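Local structure of adenylate cyclase-like protein (Chlamydia trachomatis, 4QO6) at residues A[142-147]-A[156-161]; A[165-170]-A[181-186]; A[174-179]-A[199-204]. The protein serves as a structural component of the inner-membrane ring of the chlamydial type III secretion system, the present chain being part of its periplasmic region. One frame throughout, in Å; residues are numbered along the deposited sequence.

Contact 1 (A[142-147]-A[156-161])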
# COMPACT_ATOMS: atom_id res chain seq x y z
N LYS A 142 9.52 16.61 -0.42
CA LYS A 142 8.95 17.91 0.11
C LYS A 142 8.60 17.80 1.62
O LYS A 142 8.93 18.65 2.44
CB LYS A 142 7.73 18.36 -0.73
CG LYS A 142 6.65 19.23 -0.03
CD LYS A 142 6.96 20.75 -0.02
CE LYS A 142 5.75 21.64 0.33
NZ LYS A 142 5.60 21.96 1.79
N ALA A 143 7.98 16.73 2.04
CA ALA A 143 7.64 16.65 3.47
C ALA A 143 8.94 16.69 4.30
O ALA A 143 9.02 17.45 5.25
CB ALA A 143 6.83 15.44 3.78
N LEU A 144 9.94 15.87 3.92
CA LEU A 144 11.22 15.75 4.62
C LEU A 144 12.01 17.07 4.63
O LEU A 144 12.48 17.48 5.64
CB LEU A 144 12.09 14.67 3.94
CG LEU A 144 11.64 13.19 3.97
CD1 LEU A 144 12.41 12.32 2.98
CD2 LEU A 144 11.75 12.59 5.37
N ALA A 145 12.20 17.65 3.45
CA ALA A 145 12.85 18.88 3.26
C ALA A 145 12.16 19.98 4.07
O ALA A 145 12.84 20.75 4.71
CB ALA A 145 12.87 19.24 1.79
N GLY A 146 10.83 20.02 4.10
CA GLY A 146 10.12 20.96 4.96
C GLY A 146 10.32 20.75 6.46
O GLY A 146 10.44 21.73 7.20
N HIS A 147 10.35 19.52 6.95
CA HIS A 147 10.73 19.25 8.34
C HIS A 147 12.17 19.73 8.67
O HIS A 147 12.44 20.25 9.74
CB HIS A 147 10.66 17.76 8.63
CG HIS A 147 9.27 17.21 8.67
ND1 HIS A 147 8.63 16.75 7.54
CD2 HIS A 147 8.41 17.04 9.70
CE1 HIS A 147 7.42 16.33 7.88
NE2 HIS A 147 7.26 16.51 9.18
N VAL A 156 21.00 20.65 5.73
CA VAL A 156 20.96 19.22 5.38
C VAL A 156 20.03 18.90 4.21
O VAL A 156 18.87 19.39 4.15
CB VAL A 156 20.48 18.42 6.59
CG1 VAL A 156 20.38 16.92 6.30
CG2 VAL A 156 21.40 18.71 7.76
N HIS A 157 20.55 18.07 3.30
CA HIS A 157 19.87 17.73 2.06
C HIS A 157 19.36 16.32 2.12
O HIS A 157 19.92 15.50 2.80
CB HIS A 157 20.79 17.96 0.87
CG HIS A 157 21.08 19.41 0.64
ND1 HIS A 157 21.87 20.15 1.49
CD2 HIS A 157 20.61 20.27 -0.29
CE1 HIS A 157 21.91 21.41 1.06
NE2 HIS A 157 21.15 21.50 -0.02
N VAL A 158 18.26 16.04 1.44
CA VAL A 158 17.66 14.70 1.52
C VAL A 158 17.34 14.14 0.14
O VAL A 158 16.95 14.87 -0.77
CB VAL A 158 16.42 14.69 2.44
CG1 VAL A 158 15.32 15.59 1.90
CG2 VAL A 158 15.92 13.28 2.65
N SER A 159 17.59 12.84 -0.04
CA SER A 159 16.99 12.11 -1.16
C SER A 159 16.11 10.99 -0.63
O SER A 159 16.28 10.50 0.49
CB SER A 159 18.04 11.58 -2.15
OG SER A 159 18.76 10.50 -1.62
N PHE A 160 15.17 10.57 -1.45
CA PHE A 160 14.21 9.54 -1.04
C PHE A 160 13.82 8.60 -2.19
O PHE A 160 13.30 9.06 -3.21
CB PHE A 160 12.94 10.15 -0.49
CG PHE A 160 11.98 9.13 -0.01
CD1 PHE A 160 12.20 8.49 1.21
CD2 PHE A 160 10.86 8.78 -0.77
CE1 PHE A 160 11.34 7.52 1.64
CE2 PHE A 160 9.98 7.81 -0.32
CZ PHE A 160 10.22 7.19 0.90
N THR A 161 14.13 7.32 -2.04
CA THR A 161 13.69 6.31 -3.01
C THR A 161 13.40 5.00 -2.29
O THR A 161 14.19 4.56 -1.47
CB THR A 161 14.71 6.02 -4.15
OG1 THR A 161 15.65 5.07 -3.71
CG2 THR A 161 15.47 7.26 -4.63
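Leu144 and Val158 carry most of this contact, and they illustrate how a helix rests on a β-strand largely through branched aliphatic side chains. Both point toward the opposite segment, and the two side chains meet at about a right angle, so each methyl of the valine finds a different part of the leucine. Val158 CG2 lies 3.7 Å from the CD1 methyl of Leu144. Its other methyl, CG1, sits between the backbone N and the carbonyl carbon (chi1 63°), the crowded position for a valine; from there it reaches the root of the helix residue, 3.9 Å from Leu144 CB. The same methyl also lies 4.0 Å from Ala145 N, brushing the helix backbone as well as the side chains.

Phe160, two residues further along the strand and on the same face as Val158, adds a smaller share. Leu144 CD1 lies 4.1 Å from Phe160 CB and obliquely to the ring; the Phe160 side chain also packs on Val140 and Glu137 of the same helix. The axes of the short segments 142-147 and 157-161 run nearly antiparallel, at 160°, with a closest approach of 8.5 Å. Leu144 also touches Leu186 and Ile192, while Val158 touches Leu167, which ties the pair to the interior of the BON domain. No hydrogen bond or salt bridge crosses between the two segments: helix 137-150 is held against edge strand 157-161 here by apolar contact, so whatever selectivity the contact has probably lies in how the methyl groups fit.

Contact 2 (A[165-170]-A[181-186])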
# COMPACT_ATOMS: atom_id res chain seq x y z
N ALA A 165 15.23 7.09 2.99
CA ALA A 165 15.71 8.48 3.08
C ALA A 165 17.24 8.57 3.32
O ALA A 165 17.73 8.05 4.33
CB ALA A 165 15.00 9.15 4.25
N VAL A 166 17.93 9.32 2.47
CA VAL A 166 19.38 9.57 2.61
C VAL A 166 19.68 11.06 2.94
O VAL A 166 19.30 11.98 2.21
CB VAL A 166 20.20 9.18 1.33
CG1 VAL A 166 21.68 9.32 1.59
CG2 VAL A 166 19.98 7.73 0.89
N LEU A 167 20.40 11.26 4.04
CA LEU A 167 20.81 12.59 4.49
C LEU A 167 22.31 12.85 4.30
O LEU A 167 23.16 12.03 4.67
CB LEU A 167 20.48 12.75 5.96
CG LEU A 167 19.05 12.38 6.33
CD1 LEU A 167 18.92 12.38 7.83
CD2 LEU A 167 18.04 13.31 5.67
N THR A 168 22.60 14.02 3.75
CA THR A 168 23.97 14.49 3.59
C THR A 168 24.06 15.97 3.95
O THR A 168 23.07 16.68 3.98
CB THR A 168 24.35 14.40 2.12
OG1 THR A 168 23.30 15.01 1.35
CG2 THR A 168 24.53 12.92 1.72
N GLY A 169 25.28 16.44 4.18
CA GLY A 169 25.49 17.84 4.48
C GLY A 169 26.34 17.92 5.71
O GLY A 169 27.05 16.96 6.05
N TYR A 170 26.25 19.07 6.37
CA TYR A 170 27.10 19.39 7.52
C TYR A 170 26.28 20.04 8.63
O TYR A 170 25.44 20.83 8.35
CB TYR A 170 28.19 20.37 7.11
CG TYR A 170 29.11 19.91 6.01
CD1 TYR A 170 30.27 19.19 6.30
CD2 TYR A 170 28.87 20.27 4.71
CE1 TYR A 170 31.14 18.80 5.29
CE2 TYR A 170 29.71 19.88 3.69
CZ TYR A 170 30.85 19.16 3.98
OH TYR A 170 31.66 18.79 2.93
N THR A 181 17.23 14.20 17.36
CA THR A 181 15.80 14.33 17.60
C THR A 181 15.06 14.54 16.27
O THR A 181 14.10 13.85 15.98
CB THR A 181 15.54 15.48 18.61
OG1 THR A 181 16.03 15.06 19.89
CG2 THR A 181 14.07 15.87 18.72
N VAL A 182 15.54 15.48 15.46
CA VAL A 182 14.96 15.70 14.16
C VAL A 182 14.98 14.43 13.30
O VAL A 182 14.02 14.17 12.55
CB VAL A 182 15.67 16.83 13.42
CG1 VAL A 182 15.30 16.87 11.95
CG2 VAL A 182 15.35 18.16 14.09
N VAL A 183 16.04 13.64 13.39
CA VAL A 183 16.10 12.40 12.63
C VAL A 183 15.08 11.37 13.13
O VAL A 183 14.44 10.73 12.32
CB VAL A 183 17.53 11.83 12.55
CG1 VAL A 183 17.54 10.41 12.02
CG2 VAL A 183 18.37 12.74 11.65
N GLN A 184 14.91 11.22 14.44
CA GLN A 184 13.86 10.32 14.97
C GLN A 184 12.50 10.62 14.34
O GLN A 184 11.80 9.73 13.89
CB GLN A 184 13.74 10.45 16.49
CG GLN A 184 14.80 9.67 17.24
CD GLN A 184 14.84 8.22 16.80
OE1 GLN A 184 13.79 7.57 16.69
NE2 GLN A 184 16.03 7.71 16.54
N GLU A 185 12.17 11.90 14.30
CA GLU A 185 10.88 12.36 13.82
C GLU A 185 10.69 12.14 12.31
O GLU A 185 9.58 11.84 11.87
CB GLU A 185 10.69 13.85 14.19
CG GLU A 185 10.67 14.09 15.71
CD GLU A 185 10.74 15.56 16.12
OE1 GLU A 185 10.79 16.46 15.24
OE2 GLU A 185 10.75 15.82 17.34
N LEU A 186 11.76 12.27 11.52
CA LEU A 186 11.72 11.94 10.09
C LEU A 186 11.41 10.45 9.86
O LEU A 186 10.75 10.09 8.87
CB LEU A 186 13.04 12.29 9.38
CG LEU A 186 13.51 13.75 9.38
CD1 LEU A 186 14.82 13.94 8.62
CD2 LEU A 186 12.46 14.68 8.81
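No flat group takes part where Leu167 meets Val183 and Leu186; there are no ring faces or edges to fill, and three branched aliphatic side chains do all the touching. Leu167 is the hub, its two methyls dividing the work. CD1 meets the valine, 3.9 Å from Val183 CG2, and the two side chains run alongside one another, heading opposite ways. CD2 turns to the next helical turn, at a looser 4.4 Å from Leu186 CD1. With chi1 of Val183 at 168°, CG1 takes the place anti to the backbone N and CG2 lies beside that N, and it is CG2 that reaches the strand.

The backbones stay well apart, Leu167 CA and Val183 CA being 9.4 Å from each other, so the space between strand and helix is bridged by side chains. Leu167 is buried, and it also packs on Val158 in one neighbouring strand and on Val195 and Val199 in the other. Leu186 turns as well to Leu144 and Leu148 of helix 137-150. Both helices thus lie against the three-stranded sheet, consistent with the αββαβ topology of the BON fold, in which strand 164-172 and helix 176-187 begin the β-α-β unit.

Contact 3 (A[174-179]-A[199-204])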
# COMPACT_ATOMS: atom_id res chain seq x y z
N LYS A 174 27.63 21.90 18.22
CA LYS A 174 26.60 22.18 19.20
C LYS A 174 25.30 21.44 18.91
O LYS A 174 24.68 20.92 19.83
CB LYS A 174 26.33 23.69 19.28
CG LYS A 174 27.49 24.48 19.89
CD LYS A 174 27.30 25.99 19.84
CE LYS A 174 27.82 26.63 18.54
NZ LYS A 174 26.75 26.83 17.53
N ASP A 175 24.91 21.34 17.63
CA ASP A 175 23.57 20.86 17.20
C ASP A 175 23.33 19.34 17.18
O ASP A 175 22.29 18.90 16.71
CB ASP A 175 23.21 21.42 15.80
CG ASP A 175 22.97 22.94 15.81
OD1 ASP A 175 22.85 23.56 16.88
OD2 ASP A 175 22.87 23.53 14.72
N ALA A 176 24.25 18.53 17.71
CA ALA A 176 24.14 17.08 17.60
C ALA A 176 22.85 16.48 18.19
O ALA A 176 22.18 15.70 17.53
CB ALA A 176 25.36 16.40 18.23
N ASP A 177 22.52 16.82 19.43
CA ASP A 177 21.31 16.29 20.10
C ASP A 177 19.96 16.78 19.52
O ASP A 177 19.00 16.03 19.47
CB ASP A 177 21.37 16.57 21.61
CG ASP A 177 22.39 15.68 22.33
OD1 ASP A 177 22.75 14.61 21.80
OD2 ASP A 177 22.85 16.06 23.42
N LYS A 178 19.91 18.03 19.08
CA LYS A 178 18.75 18.52 18.36
C LYS A 178 18.54 17.75 17.05
O LYS A 178 17.41 17.39 16.71
CB LYS A 178 18.89 20.02 18.08
CG LYS A 178 17.78 20.63 17.23
CD LYS A 178 17.55 22.10 17.57
CE LYS A 178 17.07 22.94 16.39
NZ LYS A 178 18.21 23.69 15.74
N PHE A 179 19.63 17.51 16.33
CA PHE A 179 19.59 16.78 15.06
C PHE A 179 19.16 15.31 15.19
O PHE A 179 18.35 14.83 14.41
CB PHE A 179 20.93 16.86 14.34
CG PHE A 179 20.88 16.31 12.93
CD1 PHE A 179 20.12 16.95 11.96
CD2 PHE A 179 21.57 15.15 12.59
CE1 PHE A 179 20.06 16.45 10.66
CE2 PHE A 179 21.51 14.63 11.29
CZ PHE A 179 20.76 15.29 10.33
N VAL A 199 25.50 12.75 7.41
CA VAL A 199 25.79 14.13 7.78
C VAL A 199 27.04 14.26 8.64
O VAL A 199 27.19 13.58 9.65
CB VAL A 199 24.59 14.72 8.53
CG1 VAL A 199 24.96 16.03 9.27
CG2 VAL A 199 23.46 14.88 7.53
N VAL A 200 27.93 15.14 8.22
CA VAL A 200 29.14 15.41 8.98
C VAL A 200 28.86 16.34 10.20
O VAL A 200 28.14 17.33 10.12
CB VAL A 200 30.24 15.99 8.06
CG1 VAL A 200 31.52 16.32 8.83
CG2 VAL A 200 30.54 15.01 6.92
N LEU A 201 29.44 15.98 11.33
CA LEU A 201 29.38 16.79 12.52
C LEU A 201 30.64 17.71 12.61
O LEU A 201 31.75 17.25 12.89
CB LEU A 201 29.29 15.83 13.71
CG LEU A 201 29.07 16.45 15.08
CD1 LEU A 201 27.84 17.34 15.05
CD2 LEU A 201 28.92 15.36 16.14
N LEU A 202 30.47 19.01 12.36
CA LEU A 202 31.63 19.91 12.38
C LEU A 202 32.02 20.26 13.79
O LEU A 202 31.19 20.64 14.58
CB LEU A 202 31.34 21.21 11.65
CG LEU A 202 31.12 21.00 10.18
CD1 LEU A 202 30.68 22.31 9.55
CD2 LEU A 202 32.37 20.47 9.51
N PRO A 203 33.31 20.14 14.11
CA PRO A 203 33.74 20.76 15.37
C PRO A 203 34.00 22.25 15.12
O PRO A 203 34.22 22.68 13.98
CB PRO A 203 35.04 20.04 15.67
CG PRO A 203 35.62 19.86 14.28
CD PRO A 203 34.47 19.75 13.30
N ALA A 204 33.97 23.00 16.21
CA ALA A 204 34.39 24.40 16.23
C ALA A 204 35.77 24.56 15.59
O ALA A 204 36.69 23.82 15.92
CB ALA A 204 34.40 24.89 17.68
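The first torsions of Phe179 and Leu201 set up this contact: one sets Phe179 CG anti to the backbone N (chi1 -171°), which brings the ring against Val199, and a chi1 of -174° extends the leucine until its tip reaches the helix. The two segments belong to the second half of a β-α-β crossover, in which helix 176-187 connects strand 164-172 to its parallel neighbour 194-202 within the BON domain.

Two separate patches form. In the inner one, Phe179 and Val199 approach head-on, and the far end of the ring meets the valine, with Phe179 CZ 3.9 Å from Val199 CG2. The side of the ring at CE2 joins in, since Phe179 CE2 lies 4.1 Å from Val199 CB. The methyl stands obliquely to the ring. Phe179 is buried: it also makes an edge-to-face pair with Phe153, and both it and Val199 pack on Ile171 of the neighbouring strand 164-172.

The outer patch lies at the start of the helix, on the surface side, where Asp175 occupies the N-cap position without a side-chain capping bond. Here the closest CA atoms of the two segments are Ala176 CA and Leu201 CA, 7.3 Å apart. The side chain of Leu201 crosses much of that space by itself, and its CD1 methyl stops 4.1 Å from Ala176 CB.

How the contacts relate
All three contacts lie within one BON domain of the chain, and they follow its αββαβ order. Contact 1 closes before the others open, joining the first helix to edge strand 157-161. Contacts 2 and 3 alternate along the chain and share helix 176-187, which meets the central strand 164-172 in contact 2 and the outer strand 194-202 in contact 3. The centres of contacts 1 and 2 are about 8 Å apart, those of 2 and 3 about 12 Å, and those of 1 and 3 about 18 Å. Strand-to-strand hydrogen bonds probably join contact 1 to 2 and 2 to 3, whereas 1 and 3 meet by side-chain packing. Both helices pack on one three-stranded sheet, giving a compact module in an elongated periplasmic protein.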